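Local coordinates for voltage-sensor containing phosphatase (Ciona intestinalis, PDB 3V0D), which probably dephosphorylates membrane phosphoinositides under the control of membrane voltage, through a PTEN-like phosphatase domain joined to a C2 domain, at residues 23-28 with 48-53; 34-39 with 159-164; 93-98 with 283-288; 130-135 with 176-181. The protein carries 1 engineered substitution. All blocks are in the same frame, centred on the assembly; numbering follows the deposited sequence.

The four contacts run from the far edge of the phosphatase domain to its border with the C2 domain. Contacts 1 and 2, with centres about 13 Å apart, share the mixed sheet through strands 27-29, 34-41 and 50-51, and a salt bridge from Asp26 to Arg161 joins them; their segments alternate along the chain. Contact 4, its centre about 13 Å from that of contact 2, pairs helices 131-143 and 176-191 beside the bound phosphate. Contact 3, whose centre is about 11 Å from that of contact 4, joins the domains; in sequence both segments of contact 4 fall between its two. Packing thus continues from the sheet through the phosphate site to the C2 domain.

Contact 1: 23-28 with 48-53; sequences FDLDLT and FRNPIG
The backbone N of Asp26 donates to Asn50 OD1 over 2.8 Å at 162°, the shorter of two bonds by which one carboxamide grips one residue. The other runs back from Asn50 ND2 to Asp26 O, 2.9 Å long and about as straight. That carbonyl oxygen lies almost in the plane of the Asn50 amide, yet ND2 stands above the Asp26 carbonyl plane, 41° out of it. Held at both its O and its N, the amide is fixed in rotation, and it offers the backbone what the edge of another strand would. Leu25 lays CD2 over one face of the amide, 3.8 Å from Asn50 CG, and the same methyl goes on to Pro51 CD at 4.3 Å. Asp26 places its carboxylate elsewhere: with CG opposite the backbone N (chi1 -174°), the group leads away from Asn50 and OD1 forms a salt bridge with Arg161, while CB remains 3.4 Å from Asn50 OD1. Asp26 is the corner between strands 23-25 and 27-29, and Asn50 directly precedes Pro51, the N-cap of helix 52-62. This is side-chain mimicry of strand pairing, fastening a corner in the chain at the edge of the mixed phosphatase-domain sheet.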
loop_
_atom_site.group_PDB
_atom_site.type_symbol
_atom_site.label_atom_id
_atom_site.label_comp_id
_atom_site.label_asym_id
_atom_site.label_seq_id
_atom_site.Cartn_x
_atom_site.Cartn_y
_atom_site.Cartn_z
ATOM N N PHE A 23 -15.017 -23.185 -15.671
ATOM C CA PHE A 23 -14.195 -22.583 -14.619
ATOM C C PHE A 23 -15.083 -21.913 -13.595
ATOM O O PHE A 23 -16.184 -21.439 -13.913
ATOM C CB PHE A 23 -13.228 -21.549 -15.196
ATOM C CG PHE A 23 -12.194 -22.139 -16.099
ATOM C CD1 PHE A 23 -12.362 -22.121 -17.483
ATOM C CD2 PHE A 23 -11.054 -22.737 -15.568
ATOM C CE1 PHE A 23 -11.399 -22.677 -18.318
ATOM C CE2 PHE A 23 -10.081 -23.287 -16.402
ATOM C CZ PHE A 23 -10.251 -23.268 -17.768
ATOM N N ASP A 24 -14.608 -21.892 -12.361
ATOM C CA ASP A 24 -15.271 -21.188 -11.291
ATOM C C ASP A 24 -14.159 -20.614 -10.432
ATOM O O ASP A 24 -13.639 -21.298 -9.554
ATOM C CB ASP A 24 -16.174 -22.142 -10.498
ATOM C CG ASP A 24 -17.080 -21.413 -9.527
ATOM O OD1 ASP A 24 -18.066 -22.035 -9.075
ATOM O OD2 ASP A 24 -16.822 -20.232 -9.212
ATOM N N LEU A 25 -13.798 -19.360 -10.702
ATOM C CA LEU A 25 -12.624 -18.737 -10.086
ATOM C C LEU A 25 -12.898 -17.322 -9.596
ATOM O O LEU A 25 -13.708 -16.597 -10.189
ATOM C CB LEU A 25 -11.455 -18.709 -11.088
ATOM C CG LEU A 25 -10.877 -20.063 -11.526
ATOM C CD1 LEU A 25 -9.924 -19.883 -12.701
ATOM C CD2 LEU A 25 -10.164 -20.778 -10.371
ATOM N N ASP A 26 -12.190 -16.934 -8.534
ATOM C CA ASP A 26 -12.147 -15.553 -8.077
ATOM C C ASP A 26 -11.151 -14.812 -8.988
ATOM O O ASP A 26 -9.939 -14.825 -8.760
ATOM C CB ASP A 26 -11.714 -15.510 -6.605
ATOM C CG ASP A 26 -11.781 -14.116 -5.989
ATOM O OD1 ASP A 26 -12.016 -13.129 -6.713
ATOM O OD2 ASP A 26 -11.658 -14.027 -4.739
ATOM N N LEU A 27 -11.668 -14.196 -10.043
ATOM C CA LEU A 27 -10.860 -13.679 -11.134
ATOM C C LEU A 27 -11.737 -12.681 -11.862
ATOM O O LEU A 27 -12.912 -12.964 -12.139
ATOM C CB LEU A 27 -10.447 -14.848 -12.036
ATOM C CG LEU A 27 -9.562 -14.564 -13.254
ATOM C CD1 LEU A 27 -8.749 -15.797 -13.619
ATOM C CD2 LEU A 27 -10.383 -14.071 -14.483
ATOM N N THR A 28 -11.157 -11.521 -12.164
ATOM C CA THR A 28 -11.887 -10.420 -12.765
ATOM C C THR A 28 -11.102 -9.877 -13.944
ATOM O O THR A 28 -9.919 -9.534 -13.788
ATOM C CB THR A 28 -12.061 -9.268 -11.740
ATOM O OG1 THR A 28 -12.710 -9.753 -10.553
ATOM C CG2 THR A 28 -12.816 -8.072 -12.336
ATOM N N PHE A 48 -13.321 -21.460 -0.878
ATOM C CA PHE A 48 -12.858 -20.082 -0.757
ATOM C C PHE A 48 -11.424 -19.923 -1.208
ATOM O O PHE A 48 -10.665 -19.114 -0.642
ATOM C CB PHE A 48 -13.125 -19.513 0.643
ATOM C CG PHE A 48 -14.534 -19.746 1.115
ATOM C CD1 PHE A 48 -15.625 -19.418 0.299
ATOM C CD2 PHE A 48 -14.779 -20.314 2.357
ATOM C CE1 PHE A 48 -16.941 -19.650 0.730
ATOM C CE2 PHE A 48 -16.083 -20.544 2.786
ATOM C CZ PHE A 48 -17.164 -20.217 1.974
ATOM N N ARG A 49 -11.056 -20.683 -2.241
ATOM C CA ARG A 49 -9.763 -20.480 -2.883
ATOM C C ARG A 49 -9.755 -20.952 -4.327
ATOM O O ARG A 49 -10.538 -21.833 -4.714
ATOM C CB ARG A 49 -8.665 -21.157 -2.076
ATOM C CG ARG A 49 -8.897 -22.626 -1.879
ATOM C CD ARG A 49 -8.282 -23.161 -0.566
ATOM N NE ARG A 49 -6.950 -23.732 -0.796
ATOM C CZ ARG A 49 -5.959 -23.752 0.093
ATOM N NH1 ARG A 49 -6.129 -23.232 1.305
ATOM N NH2 ARG A 49 -4.787 -24.293 -0.232
ATOM N N ASN A 50 -8.864 -20.354 -5.112
ATOM C CA ASN A 50 -8.641 -20.737 -6.487
ATOM C C ASN A 50 -7.554 -21.797 -6.529
ATOM O O ASN A 50 -6.420 -21.509 -6.239
ATOM C CB ASN A 50 -8.073 -19.548 -7.273
ATOM C CG ASN A 50 -9.090 -18.460 -7.592
ATOM O OD1 ASN A 50 -10.277 -18.556 -7.251
ATOM N ND2 ASN A 50 -8.607 -17.392 -8.239
ATOM N N PRO A 51 -7.889 -23.045 -6.872
ATOM C CA PRO A 51 -6.843 -24.076 -6.932
ATOM C C PRO A 51 -5.855 -23.757 -8.042
ATOM O O PRO A 51 -6.263 -23.428 -9.164
ATOM C CB PRO A 51 -7.629 -25.351 -7.248
ATOM C CG PRO A 51 -9.057 -25.053 -6.868
ATOM C CD PRO A 51 -9.221 -23.583 -7.187
ATOM N N ILE A 52 -4.564 -23.856 -7.735
ATOM C CA ILE A 52 -3.526 -23.495 -8.711
ATOM C C ILE A 52 -3.635 -24.288 -10.023
ATOM O O ILE A 52 -3.384 -23.735 -11.091
ATOM C CB ILE A 52 -2.109 -23.601 -8.109
ATOM C CG1 ILE A 52 -1.063 -23.039 -9.074
ATOM C CG2 ILE A 52 -1.782 -25.046 -7.694
ATOM C CD1 ILE A 52 0.239 -22.658 -8.382
ATOM N N GLY A 53 -4.032 -25.560 -9.942
ATOM C CA GLY A 53 -4.250 -26.356 -11.145
ATOM C C GLY A 53 -5.309 -25.750 -12.053
ATOM O O GLY A 53 -5.156 -25.750 -13.280
#

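Contact 2: 34-39 with 159-164; sequences VIAMSF and SRRTDF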
loop_
_atom_site.group_PDB
_atom_site.type_symbol
_atom_site.label_atom_id
_atom_site.label_comp_id
_atom_site.label_asym_id
_atom_site.label_seq_id
_atom_site.Cartn_x
_atom_site.Cartn_y
_atom_site.Cartn_z
ATOM N N VAL A 34 -6.228 -7.060 -18.716
ATOM C CA VAL A 34 -5.711 -6.873 -17.362
ATOM C C VAL A 34 -6.644 -7.573 -16.399
ATOM O O VAL A 34 -7.806 -7.181 -16.261
ATOM C CB VAL A 34 -5.582 -5.361 -17.015
ATOM C CG1 VAL A 34 -5.089 -5.186 -15.594
ATOM C CG2 VAL A 34 -4.690 -4.636 -17.999
ATOM N N ILE A 35 -6.113 -8.615 -15.747
ATOM C CA ILE A 35 -6.857 -9.454 -14.840
ATOM C C ILE A 35 -6.397 -9.189 -13.407
ATOM O O ILE A 35 -5.195 -9.022 -13.168
ATOM C CB ILE A 35 -6.680 -10.929 -15.234
ATOM C CG1 ILE A 35 -7.392 -11.209 -16.569
ATOM C CG2 ILE A 35 -7.156 -11.882 -14.136
ATOM C CD1 ILE A 35 -6.812 -12.407 -17.306
ATOM N N ALA A 36 -7.358 -9.155 -12.472
ATOM C CA ALA A 36 -7.081 -9.150 -11.044
ATOM C C ALA A 36 -7.656 -10.430 -10.464
ATOM O O ALA A 36 -8.781 -10.810 -10.790
ATOM C CB ALA A 36 -7.721 -7.952 -10.393
ATOM N N MET A 37 -6.916 -11.109 -9.586
ATOM C CA MET A 37 -7.402 -12.380 -9.035
ATOM C C MET A 37 -6.803 -12.615 -7.654
ATOM O O MET A 37 -5.874 -11.908 -7.228
ATOM C CB MET A 37 -7.108 -13.534 -10.008
ATOM C CG MET A 37 -5.618 -13.766 -10.190
ATOM S SD MET A 37 -5.332 -14.996 -11.483
ATOM C CE MET A 37 -3.541 -15.162 -11.355
ATOM N N SER A 38 -7.338 -13.612 -6.958
ATOM C CA SER A 38 -6.820 -14.015 -5.657
ATOM C C SER A 38 -5.667 -15.018 -5.808
ATOM O O SER A 38 -5.245 -15.349 -6.930
ATOM C CB SER A 38 -7.956 -14.565 -4.796
ATOM O OG SER A 38 -8.593 -15.612 -5.462
ATOM N N PHE A 39 -5.140 -15.475 -4.675
ATOM C CA PHE A 39 -3.944 -16.293 -4.696
ATOM C C PHE A 39 -4.199 -17.684 -5.316
ATOM O O PHE A 39 -5.192 -18.343 -4.971
ATOM C CB PHE A 39 -3.454 -16.485 -3.269
ATOM C CG PHE A 39 -2.039 -16.988 -3.187
ATOM C CD1 PHE A 39 -0.985 -16.083 -3.225
ATOM C CD2 PHE A 39 -1.740 -18.340 -3.067
ATOM C CE1 PHE A 39 0.328 -16.492 -3.156
ATOM C CE2 PHE A 39 -0.400 -18.770 -2.988
ATOM C CZ PHE A 39 0.626 -17.831 -3.039
ATOM N N SER A 159 -14.471 -0.257 -8.848
ATOM C CA SER A 159 -15.754 -0.532 -9.492
ATOM C C SER A 159 -15.792 -1.897 -10.146
ATOM O O SER A 159 -16.856 -2.499 -10.282
ATOM C CB SER A 159 -16.095 0.553 -10.523
ATOM O OG SER A 159 -15.417 0.413 -11.768
ATOM N N ARG A 160 -14.630 -2.383 -10.584
ATOM C CA ARG A 160 -14.570 -3.682 -11.279
ATOM C C ARG A 160 -14.349 -4.850 -10.334
ATOM O O ARG A 160 -14.825 -5.943 -10.607
ATOM C CB ARG A 160 -13.529 -3.656 -12.405
ATOM C CG ARG A 160 -13.869 -2.660 -13.508
ATOM C CD ARG A 160 -15.382 -2.511 -13.637
ATOM N NE ARG A 160 -15.791 -2.041 -14.943
ATOM C CZ ARG A 160 -16.440 -0.910 -15.175
ATOM N NH1 ARG A 160 -16.769 -0.079 -14.180
ATOM N NH2 ARG A 160 -16.777 -0.634 -16.427
ATOM N N ARG A 161 -13.605 -4.628 -9.252
ATOM C CA ARG A 161 -13.123 -5.697 -8.393
ATOM C C ARG A 161 -13.855 -5.798 -7.053
ATOM O O ARG A 161 -13.756 -6.825 -6.380
ATOM C CB ARG A 161 -11.594 -5.536 -8.210
ATOM C CG ARG A 161 -10.899 -6.635 -7.450
ATOM C CD ARG A 161 -10.904 -7.962 -8.228
ATOM N NE ARG A 161 -10.223 -8.962 -7.419
ATOM C CZ ARG A 161 -10.529 -10.253 -7.372
ATOM N NH1 ARG A 161 -11.424 -10.778 -8.206
ATOM N NH2 ARG A 161 -9.881 -11.032 -6.525
ATOM N N THR A 162 -14.604 -4.765 -6.676
ATOM C CA THR A 162 -15.262 -4.726 -5.360
ATOM C C THR A 162 -16.692 -4.221 -5.489
ATOM O O THR A 162 -17.158 -3.931 -6.592
ATOM C CB THR A 162 -14.504 -3.820 -4.339
ATOM O OG1 THR A 162 -14.798 -2.439 -4.597
ATOM C CG2 THR A 162 -12.991 -4.066 -4.389
ATOM N N ASP A 163 -17.387 -4.101 -4.360
ATOM C CA ASP A 163 -18.746 -3.556 -4.368
ATOM C C ASP A 163 -18.809 -2.043 -4.553
ATOM O O ASP A 163 -19.902 -1.488 -4.681
ATOM C CB ASP A 163 -19.521 -3.986 -3.117
ATOM C CG ASP A 163 -19.972 -5.440 -3.175
ATOM O OD1 ASP A 163 -20.438 -5.956 -2.136
ATOM O OD2 ASP A 163 -19.863 -6.072 -4.250
ATOM N N PHE A 164 -17.650 -1.380 -4.583
ATOM C CA PHE A 164 -17.596 0.064 -4.817
ATOM C C PHE A 164 -18.277 0.464 -6.121
ATOM O O PHE A 164 -18.122 -0.200 -7.148
ATOM C CB PHE A 164 -16.144 0.565 -4.833
ATOM C CG PHE A 164 -16.007 2.018 -5.232
ATOM C CD1 PHE A 164 -16.239 3.034 -4.299
ATOM C CD2 PHE A 164 -15.675 2.375 -6.540
ATOM C CE1 PHE A 164 -16.140 4.388 -4.651
ATOM C CE2 PHE A 164 -15.576 3.712 -6.908
ATOM C CZ PHE A 164 -15.810 4.730 -5.959
#
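With CG trans to its backbone N (chi1 -174°) and a bend at chi2 (68°), Arg161 sends its guanidinium from the last turn of helix 150-161 across strand 34-41, joining a helix end to the mixed sheet of the phosphatase domain. The aliphatic part meets the strand first, Arg161 CD resting 3.8 Å from Ala36 CB. Beyond it the flat group lies with one face over the backbone, Ala36 O and Met37 CA both sitting beneath its rim. The strand therefore supports the guanidinium by packing, while the polar work is done around it: NH1 is shared by Asp26 OD1 and Thr28 OG1, NE donates to Gly129 O, and NH2 to Gly128 O. The buried charge is probably balanced largely by Asp26. Gly128 N in turn bonds the phosphate, consistent with a second-shell place for Arg161. The guanidinium comes nearest the strand at its far end, where Arg161 NH2 stands 3.6 Å from Met37 C.

Contact 3: 93-98 with 283-288; sequences DDHNVP and RGYDNC
Tyr285 is the first residue of 283-288 to meet 93-98, laying its ring on that of His95 in an offset stack. Tyr285 CG lies beside its backbone N and opposite the carbonyl carbon (chi1 -60°), which stands the ring against His95. The centroids are 3.6 Å apart and the planes differ by 5°, so the rings overlap face to face although the two side chains come in at about a right angle to each other. Asp94 OD2 sits over the opposite face of the imidazole, 3.5 Å above it, leaving the ring sandwiched between carboxylate and phenol; the hydroxyl of Tyr285 continues to Lys316. Next comes Asp286, whose OD1 accepts from Asn96 ND2 at 3.0 Å. Asp286 OD1 lies close to the Asn96 amide plane, but the carboxylate is met on its anti side, 35° out of its plane. Asn96 ND2 also donates to Asp94 O at 2.9 Å, within the type II turn from Asp93 to Asn96, and Asn96 OD1 receives Trp293 NE1, which fixes the amide's rotation. Lys271 and Arg273 pair with the Asp286 carboxylate and probably favour its ionised form. The whole forms part of the phosphatase-C2 interface: the turn after strand 87-92 also bonds through His95 O to Tyr291 of strand 290-295 and through Asn96 O to Gln178 of helix 176-191.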
loop_
_atom_site.group_PDB
_atom_site.type_symbol
_atom_site.label_atom_id
_atom_site.label_comp_id
_atom_site.label_asym_id
_atom_site.label_seq_id
_atom_site.Cartn_x
_atom_site.Cartn_y
_atom_site.Cartn_z
ATOM N N ASP A 93 4.291 -6.699 1.477
ATOM C CA ASP A 93 3.580 -7.230 2.634
ATOM C C ASP A 93 2.101 -6.858 2.557
ATOM O O ASP A 93 1.742 -5.760 2.102
ATOM C CB ASP A 93 4.150 -6.650 3.922
ATOM C CG ASP A 93 5.566 -7.059 4.210
ATOM O OD1 ASP A 93 6.119 -7.981 3.585
ATOM O OD2 ASP A 93 6.139 -6.437 5.141
ATOM N N ASP A 94 1.244 -7.744 3.047
ATOM C CA ASP A 94 -0.187 -7.466 3.034
ATOM C C ASP A 94 -0.453 -6.141 3.755
ATOM O O ASP A 94 0.168 -5.844 4.795
ATOM C CB ASP A 94 -0.939 -8.621 3.693
ATOM C CG ASP A 94 -2.399 -8.697 3.281
ATOM O OD1 ASP A 94 -3.082 -9.642 3.734
ATOM O OD2 ASP A 94 -2.833 -7.846 2.485
ATOM N N HIS A 95 -1.336 -5.330 3.179
ATOM C CA HIS A 95 -1.700 -4.035 3.790
ATOM C C HIS A 95 -0.566 -3.027 3.746
ATOM O O HIS A 95 -0.610 -2.033 4.470
ATOM C CB HIS A 95 -2.261 -4.168 5.220
ATOM C CG HIS A 95 -3.186 -5.304 5.364
ATOM N ND1 HIS A 95 -4.366 -5.418 4.663
ATOM C CD2 HIS A 95 -3.082 -6.405 6.125
ATOM C CE1 HIS A 95 -4.953 -6.559 4.994
ATOM N NE2 HIS A 95 -4.202 -7.168 5.896
ATOM N N ASN A 96 0.401 -3.253 2.855
ATOM C CA ASN A 96 1.525 -2.360 2.693
ATOM C C ASN A 96 1.752 -2.074 1.200
ATOM O O ASN A 96 0.887 -2.363 0.368
ATOM C CB ASN A 96 2.758 -2.934 3.417
ATOM C CG ASN A 96 2.599 -2.829 4.926
ATOM O OD1 ASN A 96 2.860 -1.773 5.510
ATOM N ND2 ASN A 96 2.155 -3.894 5.571
ATOM N N VAL A 97 2.882 -1.454 0.868
ATOM C CA VAL A 97 3.141 -0.936 -0.472
ATOM C C VAL A 97 4.450 -1.473 -0.998
ATOM O O VAL A 97 5.354 -1.811 -0.231
ATOM C CB VAL A 97 3.163 0.630 -0.503
ATOM C CG1 VAL A 97 1.763 1.188 -0.261
ATOM C CG2 VAL A 97 4.188 1.198 0.462
ATOM N N PRO A 98 4.598 -1.500 -2.332
ATOM C CA PRO A 98 5.915 -1.759 -2.921
ATOM C C PRO A 98 6.813 -0.532 -2.710
ATOM O O PRO A 98 6.331 0.595 -2.584
ATOM C CB PRO A 98 5.586 -1.890 -4.413
ATOM C CG PRO A 98 4.435 -0.949 -4.618
ATOM C CD PRO A 98 3.592 -1.124 -3.354
ATOM N N ARG A 283 -5.706 -2.405 17.664
ATOM C CA ARG A 283 -4.814 -2.567 16.525
ATOM C C ARG A 283 -5.608 -2.837 15.258
ATOM O O ARG A 283 -6.631 -3.517 15.291
ATOM C CB ARG A 283 -3.837 -3.703 16.780
ATOM C CG ARG A 283 -2.994 -3.536 18.020
ATOM C CD ARG A 283 -2.053 -4.712 18.214
ATOM N NE ARG A 283 -1.350 -4.577 19.484
ATOM C CZ ARG A 283 -0.403 -5.397 19.936
ATOM N NH1 ARG A 283 -0.015 -6.447 19.218
ATOM N NH2 ARG A 283 0.155 -5.162 21.121
ATOM N N GLY A 284 -5.148 -2.283 14.141
ATOM C CA GLY A 284 -5.731 -2.546 12.830
ATOM C C GLY A 284 -4.826 -3.478 12.054
ATOM O O GLY A 284 -4.342 -4.475 12.594
ATOM N N TYR A 285 -4.557 -3.141 10.807
ATOM C CA TYR A 285 -3.547 -3.845 10.042
ATOM C C TYR A 285 -2.179 -3.573 10.644
ATOM O O TYR A 285 -1.964 -2.609 11.390
ATOM C CB TYR A 285 -3.534 -3.322 8.610
ATOM C CG TYR A 285 -4.799 -3.453 7.812
ATOM C CD1 TYR A 285 -5.586 -4.598 7.895
ATOM C CD2 TYR A 285 -5.158 -2.449 6.927
ATOM C CE1 TYR A 285 -6.739 -4.734 7.083
ATOM C CE2 TYR A 285 -6.264 -2.564 6.127
ATOM C CZ TYR A 285 -7.063 -3.703 6.215
ATOM O OH TYR A 285 -8.168 -3.813 5.401
ATOM N N ASP A 286 -1.231 -4.424 10.274
ATOM C CA ASP A 286 0.175 -4.223 10.624
ATOM C C ASP A 286 0.437 -4.314 12.122
ATOM O O ASP A 286 1.456 -3.815 12.613
ATOM C CB ASP A 286 0.741 -2.930 10.022
ATOM C CG ASP A 286 2.188 -3.087 9.602
ATOM O OD1 ASP A 286 2.440 -3.794 8.589
ATOM O OD2 ASP A 286 3.049 -2.481 10.251
ATOM N N ASN A 287 -0.460 -4.985 12.839
ATOM C CA ASN A 287 -0.294 -5.218 14.257
ATOM C C ASN A 287 -0.018 -3.962 15.063
ATOM O O ASN A 287 0.731 -3.994 16.038
ATOM C CB ASN A 287 0.792 -6.278 14.496
ATOM C CG ASN A 287 0.723 -6.871 15.881
ATOM O OD1 ASN A 287 -0.356 -7.033 16.450
ATOM N ND2 ASN A 287 1.876 -7.178 16.440
ATOM N N CYS A 288 -0.660 -2.870 14.692
ATOM C CA CYS A 288 -0.516 -1.636 15.468
ATOM C C CYS A 288 -1.728 -0.743 15.291
ATOM O O CYS A 288 -2.505 -0.919 14.338
ATOM C CB CYS A 288 0.794 -0.897 15.120
ATOM S SG CYS A 288 0.857 -0.230 13.446
#

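Contact 4: 130-135 with 176-181; sequences KGRTGT and ASQIRY. With PO4 (phosphate ion), chain C.
Gln178 reaches from helix 176-191 toward the first turn of helix 131-143, its chain extended beyond CG, and crosses Arg132 obliquely with the amide and guanidinium planes only 11° apart. The amide lies along the backbone of Gly131, where the absence of a side chain lets Gln178 OE1 come within 3.4 Å of Gly131 CA; that oxygen takes its hydrogen bond from Thr175 N. Thr135 meets the same glutamine at about a right angle, OG1 standing 3.3 Å from Gln178 CG. This hydroxyl donates to Gly131 O at 2.9 Å, sharing the acceptor with Thr135 N, which arrives from the opposite face. Arg132 turns away from helix 176-191, and the edge of its guanidinium meets the phosphate ion, NH2 to O2 at 2.7 Å, while its backbone N holds O4 at 2.8 Å and Lys130 N holds O3 at 2.9 Å. With Lys127 N, Gly128 N and the engineered Ser126 also bonding the ion, this is the phosphate-binding P-loop of the protein tyrosine phosphatase fold, at a helix N-terminus.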
loop_
_atom_site.group_PDB
_atom_site.type_symbol
_atom_site.label_atom_id
_atom_site.label_comp_id
_atom_site.label_asym_id
_atom_site.label_seq_id
_atom_site.Cartn_x
_atom_site.Cartn_y
_atom_site.Cartn_z
ATOM N N LYS A 130 -7.105 -7.685 -3.728
ATOM C CA LYS A 130 -7.747 -6.410 -3.447
ATOM C C LYS A 130 -6.706 -5.288 -3.277
ATOM O O LYS A 130 -6.369 -4.681 -4.258
ATOM C CB LYS A 130 -8.768 -6.469 -2.321
ATOM C CG LYS A 130 -9.656 -5.254 -2.382
ATOM C CD LYS A 130 -10.804 -5.336 -1.414
ATOM C CE LYS A 130 -10.309 -5.211 0.004
ATOM N NZ LYS A 130 -11.453 -5.186 0.936
ATOM N N GLY A 131 -6.203 -5.015 -2.085
ATOM C CA GLY A 131 -5.398 -3.829 -1.868
ATOM C C GLY A 131 -4.087 -3.786 -2.631
ATOM O O GLY A 131 -3.787 -2.799 -3.322
ATOM N N ARG A 132 -3.256 -4.817 -2.497
ATOM C CA ARG A 132 -1.973 -4.786 -3.205
ATOM C C ARG A 132 -2.192 -4.854 -4.710
ATOM O O ARG A 132 -1.579 -4.114 -5.486
ATOM C CB ARG A 132 -1.089 -5.955 -2.741
ATOM C CG ARG A 132 -0.562 -5.751 -1.316
ATOM C CD ARG A 132 0.152 -6.997 -0.832
ATOM N NE ARG A 132 -0.782 -8.060 -0.498
ATOM C CZ ARG A 132 -0.422 -9.201 0.071
ATOM N NH1 ARG A 132 0.876 -9.452 0.283
ATOM N NH2 ARG A 132 -1.341 -10.101 0.414
ATOM N N THR A 133 -3.080 -5.753 -5.124
ATOM C CA THR A 133 -3.451 -5.876 -6.530
ATOM C C THR A 133 -3.928 -4.533 -7.089
ATOM O O THR A 133 -3.514 -4.117 -8.187
ATOM C CB THR A 133 -4.475 -7.001 -6.695
ATOM O OG1 THR A 133 -3.818 -8.242 -6.478
ATOM C CG2 THR A 133 -5.053 -7.039 -8.092
ATOM N N GLY A 134 -4.800 -3.847 -6.355
ATOM C CA GLY A 134 -5.318 -2.580 -6.839
ATOM C C GLY A 134 -4.241 -1.520 -6.984
ATOM O O GLY A 134 -4.329 -0.660 -7.855
ATOM N N THR A 135 -3.218 -1.550 -6.130
ATOM C CA THR A 135 -2.143 -0.571 -6.212
ATOM C C THR A 135 -1.448 -0.716 -7.574
ATOM O O THR A 135 -1.177 0.283 -8.265
ATOM C CB THR A 135 -1.109 -0.794 -5.082
ATOM O OG1 THR A 135 -1.756 -0.804 -3.808
ATOM C CG2 THR A 135 -0.052 0.264 -5.067
ATOM N N ALA A 176 -4.604 3.724 3.005
ATOM C CA ALA A 176 -4.201 5.082 2.674
ATOM C C ALA A 176 -2.837 5.150 1.998
ATOM O O ALA A 176 -2.641 5.937 1.058
ATOM C CB ALA A 176 -4.220 5.972 3.891
ATOM N N SER A 177 -1.864 4.353 2.452
ATOM C CA SER A 177 -0.568 4.392 1.794
ATOM C C SER A 177 -0.635 3.812 0.388
ATOM O O SER A 177 0.077 4.287 -0.504
ATOM C CB SER A 177 0.507 3.642 2.585
ATOM O OG SER A 177 0.731 4.235 3.852
ATOM N N GLN A 178 -1.459 2.800 0.167
ATOM C CA GLN A 178 -1.657 2.273 -1.181
ATOM C C GLN A 178 -2.193 3.362 -2.114
ATOM O O GLN A 178 -1.683 3.560 -3.232
ATOM C CB GLN A 178 -2.548 1.034 -1.140
ATOM C CG GLN A 178 -1.817 -0.158 -0.544
ATOM C CD GLN A 178 -2.700 -1.336 -0.205
ATOM O OE1 GLN A 178 -3.930 -1.248 -0.205
ATOM N NE2 GLN A 178 -2.058 -2.465 0.098
ATOM N N ILE A 179 -3.187 4.123 -1.655
ATOM C CA ILE A 179 -3.670 5.266 -2.426
ATOM C C ILE A 179 -2.549 6.266 -2.685
ATOM O O ILE A 179 -2.375 6.757 -3.826
ATOM C CB ILE A 179 -4.865 5.926 -1.694
ATOM C CG1 ILE A 179 -6.066 4.993 -1.723
ATOM C CG2 ILE A 179 -5.217 7.292 -2.288
ATOM C CD1 ILE A 179 -7.202 5.426 -0.779
ATOM N N ARG A 180 -1.779 6.593 -1.647
ATOM C CA ARG A 180 -0.690 7.539 -1.780
ATOM C C ARG A 180 0.324 7.071 -2.830
ATOM O O ARG A 180 0.845 7.888 -3.589
ATOM C CB ARG A 180 -0.039 7.746 -0.420
ATOM C CG ARG A 180 1.162 8.655 -0.442
ATOM C CD ARG A 180 1.520 9.177 0.959
ATOM N NE ARG A 180 1.349 8.216 2.048
ATOM C CZ ARG A 180 0.315 8.147 2.891
ATOM N NH1 ARG A 180 0.336 7.202 3.801
ATOM N NH2 ARG A 180 -0.718 8.990 2.867
ATOM N N TYR A 181 0.636 5.779 -2.855
ATOM C CA TYR A 181 1.658 5.271 -3.759
ATOM C C TYR A 181 1.200 5.286 -5.212
ATOM O O TYR A 181 2.014 5.537 -6.107
ATOM C CB TYR A 181 2.179 3.900 -3.278
ATOM C CG TYR A 181 3.342 4.092 -2.321
ATOM C CD1 TYR A 181 3.201 4.829 -1.134
ATOM C CD2 TYR A 181 4.615 3.626 -2.650
ATOM C CE1 TYR A 181 4.253 5.089 -0.319
ATOM C CE2 TYR A 181 5.716 3.915 -1.828
ATOM C CZ TYR A 181 5.523 4.659 -0.676
ATOM O OH TYR A 181 6.586 5.000 0.131
HETATM P P PO4 C . -4.631 -8.317 -0.806
HETATM O O1 PO4 C . -4.776 -7.639 0.568
HETATM O O2 PO4 C . -3.802 -9.566 -0.619
HETATM O O3 PO4 C . -6.015 -8.664 -1.280
HETATM O O4 PO4 C . -3.970 -7.390 -1.732
#